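Local coordinates for protein chitooligosaccharide oxidase (Gibberella zeae, PDB 6Y0R) that oxidises the C1 hydroxyl of chitooligosaccharides to the corresponding lactones, using a covalently bound FAD and reducing molecular oxygen to hydrogen peroxide, at residues M269-N274 / H370-Q375. Numbering follows the deposited sequence.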
loop_
_atom_site.group_PDB
_atom_site.type_symbol
_atom_site.label_atom_id
_atom_site.label_comp_id
_atom_site.label_asym_id
_atom_site.label_seq_id
_atom_site.Cartn_x
_atom_site.Cartn_y
_atom_site.Cartn_z
ATOM N N MET A 269 -4.314 -11.395 -11.654
ATOM C CA MET A 269 -5.572 -11.741 -12.293
ATOM C C MET A 269 -6.608 -10.704 -11.863
ATOM O O MET A 269 -6.820 -10.555 -10.637
ATOM C CB MET A 269 -6.023 -13.137 -11.892
ATOM C CG MET A 269 -7.318 -13.537 -12.564
ATOM S SD MET A 269 -7.176 -13.976 -14.298
ATOM C CE MET A 269 -6.076 -15.383 -14.231
ATOM N N GLY A 270 -7.216 -10.001 -12.816
ATOM C CA GLY A 270 -8.332 -9.098 -12.507
ATOM C C GLY A 270 -9.661 -9.806 -12.737
ATOM O O GLY A 270 -9.749 -10.646 -13.679
ATOM N N VAL A 271 -10.665 -9.578 -11.878
ATOM C CA VAL A 271 -11.984 -10.256 -11.985
ATOM C C VAL A 271 -13.036 -9.187 -11.738
ATOM O O VAL A 271 -12.877 -8.420 -10.788
ATOM C CB VAL A 271 -12.129 -11.427 -11.008
ATOM C CG1 VAL A 271 -13.424 -12.169 -11.292
ATOM C CG2 VAL A 271 -10.920 -12.397 -11.037
ATOM N N SER A 272 -14.069 -9.142 -12.556
ATOM C CA SER A 272 -15.263 -8.302 -12.300
ATOM C C SER A 272 -16.439 -8.995 -12.975
ATOM O O SER A 272 -16.266 -10.116 -13.457
ATOM C CB SER A 272 -15.075 -6.942 -12.855
ATOM O OG SER A 272 -15.081 -6.974 -14.282
ATOM N N LYS A 273 -17.613 -8.362 -12.965
ATOM C CA LYS A 273 -18.746 -8.909 -13.729
ATOM C C LYS A 273 -18.394 -9.046 -15.214
ATOM O O LYS A 273 -19.047 -9.878 -15.847
ATOM C CB LYS A 273 -19.956 -8.012 -13.531
ATOM C CG LYS A 273 -20.617 -8.244 -12.200
ATOM C CD LYS A 273 -21.825 -7.364 -12.033
ATOM C CE LYS A 273 -21.498 -5.906 -11.872
ATOM N NZ LYS A 273 -22.743 -5.127 -11.625
ATOM N N ASN A 274 -17.431 -8.293 -15.730
ATOM C CA ASN A 274 -17.000 -8.314 -17.152
ATOM C C ASN A 274 -16.130 -9.556 -17.431
ATOM O O ASN A 274 -15.819 -9.778 -18.618
ATOM C CB ASN A 274 -16.222 -7.056 -17.554
ATOM C CG ASN A 274 -17.039 -5.780 -17.474
ATOM O OD1 ASN A 274 -16.590 -4.771 -16.926
ATOM N ND2 ASN A 274 -18.252 -5.822 -17.991
ATOM N N HIS A 370 -23.732 -3.897 -7.861
ATOM C CA HIS A 370 -22.523 -3.136 -7.441
ATOM C C HIS A 370 -21.445 -3.192 -8.517
ATOM O O HIS A 370 -21.321 -4.261 -9.120
ATOM C CB HIS A 370 -21.998 -3.700 -6.146
ATOM C CG HIS A 370 -22.835 -3.325 -4.978
ATOM N ND1 HIS A 370 -24.196 -3.572 -4.932
ATOM C CD2 HIS A 370 -22.513 -2.779 -3.795
ATOM C CE1 HIS A 370 -24.669 -3.179 -3.771
ATOM N NE2 HIS A 370 -23.662 -2.704 -3.054
ATOM N N SER A 371 -20.683 -2.110 -8.713
ATOM C CA SER A 371 -19.499 -2.091 -9.610
ATOM C C SER A 371 -18.290 -2.559 -8.782
ATOM O O SER A 371 -17.570 -1.732 -8.199
ATOM C CB SER A 371 -19.278 -0.789 -10.318
ATOM O OG SER A 371 -19.374 0.291 -9.433
ATOM N N TRP A 372 -18.250 -3.849 -8.551
ATOM C CA TRP A 372 -17.178 -4.469 -7.737
ATOM C C TRP A 372 -16.058 -4.953 -8.661
ATOM O O TRP A 372 -16.282 -5.179 -9.840
ATOM C CB TRP A 372 -17.732 -5.589 -6.869
ATOM C CG TRP A 372 -18.268 -6.741 -7.647
ATOM C CD1 TRP A 372 -19.561 -6.933 -8.038
ATOM C CD2 TRP A 372 -17.532 -7.873 -8.138
ATOM N NE1 TRP A 372 -19.665 -8.080 -8.786
ATOM C CE2 TRP A 372 -18.433 -8.682 -8.853
ATOM C CE3 TRP A 372 -16.189 -8.253 -8.102
ATOM C CZ2 TRP A 372 -18.048 -9.867 -9.480
ATOM C CZ3 TRP A 372 -15.812 -9.428 -8.713
ATOM C CH2 TRP A 372 -16.716 -10.210 -9.417
ATOM N N TRP A 373 -14.843 -5.083 -8.135
ATOM C CA TRP A 373 -13.771 -5.781 -8.896
ATOM C C TRP A 373 -12.791 -6.349 -7.885
ATOM O O TRP A 373 -12.822 -5.962 -6.699
ATOM C CB TRP A 373 -13.030 -4.898 -9.897
ATOM C CG TRP A 373 -12.464 -3.629 -9.358
ATOM C CD1 TRP A 373 -13.063 -2.410 -9.384
ATOM C CD2 TRP A 373 -11.172 -3.426 -8.749
ATOM N NE1 TRP A 373 -12.244 -1.465 -8.833
ATOM C CE2 TRP A 373 -11.082 -2.063 -8.417
ATOM C CE3 TRP A 373 -10.142 -4.273 -8.356
ATOM C CZ2 TRP A 373 -9.963 -1.502 -7.803
ATOM C CZ3 TRP A 373 -9.041 -3.733 -7.707
ATOM C CH2 TRP A 373 -8.968 -2.363 -7.417
ATOM N N LEU A 374 -11.922 -7.248 -8.328
ATOM C CA LEU A 374 -10.877 -7.765 -7.424
ATOM C C LEU A 374 -9.648 -8.066 -8.259
ATOM O O LEU A 374 -9.749 -8.156 -9.484
ATOM C CB LEU A 374 -11.360 -8.972 -6.636
ATOM C CG LEU A 374 -11.693 -10.203 -7.464
ATOM C CD1 LEU A 374 -10.471 -11.099 -7.614
ATOM C CD2 LEU A 374 -12.842 -10.963 -6.814
ATOM N N GLN A 375 -8.515 -8.104 -7.576
ATOM C CA GLN A 375 -7.247 -8.532 -8.183
ATOM C C GLN A 375 -6.728 -9.687 -7.348
ATOM O O GLN A 375 -6.893 -9.709 -6.108
ATOM C CB GLN A 375 -6.200 -7.418 -8.258
ATOM C CG GLN A 375 -6.600 -6.187 -9.027
ATOM C CD GLN A 375 -5.708 -5.042 -8.595
ATOM O OE1 GLN A 375 -5.342 -4.904 -7.419
ATOM N NE2 GLN A 375 -5.321 -4.230 -9.557
HETATM O O HOH W 1 -18.252 -5.966 -11.527
#
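Neighbouring antiparallel strands in the middle of a seven-stranded sheet meet where V271 pairs with L374. Their segment axes run at 162°, and two reciprocal backbone bonds, V271 N to L374 O and L374 N to V271 O, both 2.9 Å, identify a hydrogen-bonded pair. On the helix-covered face V271 and L374 lie side by side, with V271 CG2 3.7 Å from L374 CD1; V361 and F357 of helix 351-367 pack against them. Where the pairing ends, S272 CA and K273 N lie over one face of the W372 indole, S272 CA 4.0 Å from the centroid of its six-membered ring, a CH-pi contact. K273 CG comes within 3.5 Å of W372 NE1, obliquely to the ring. W372 CG sits between its backbone N and carbonyl carbon (chi1 65°), which sets the indole beneath S272 and K273; NE1 donates to G365 O. A water accepts from K273 N and donates to W372 O. The lysine chain, bent at chi3 (-70°), brings K273 NZ 3.0 Å from H370 O, above the carbonyl plane, and NZ also bonds S368 O. S272 OG accepts from N274 N, an ST turn. The large helix-backed antiparallel sheet is consistent with the substrate domain of berberine-bridge-enzyme-like FAD oxidases.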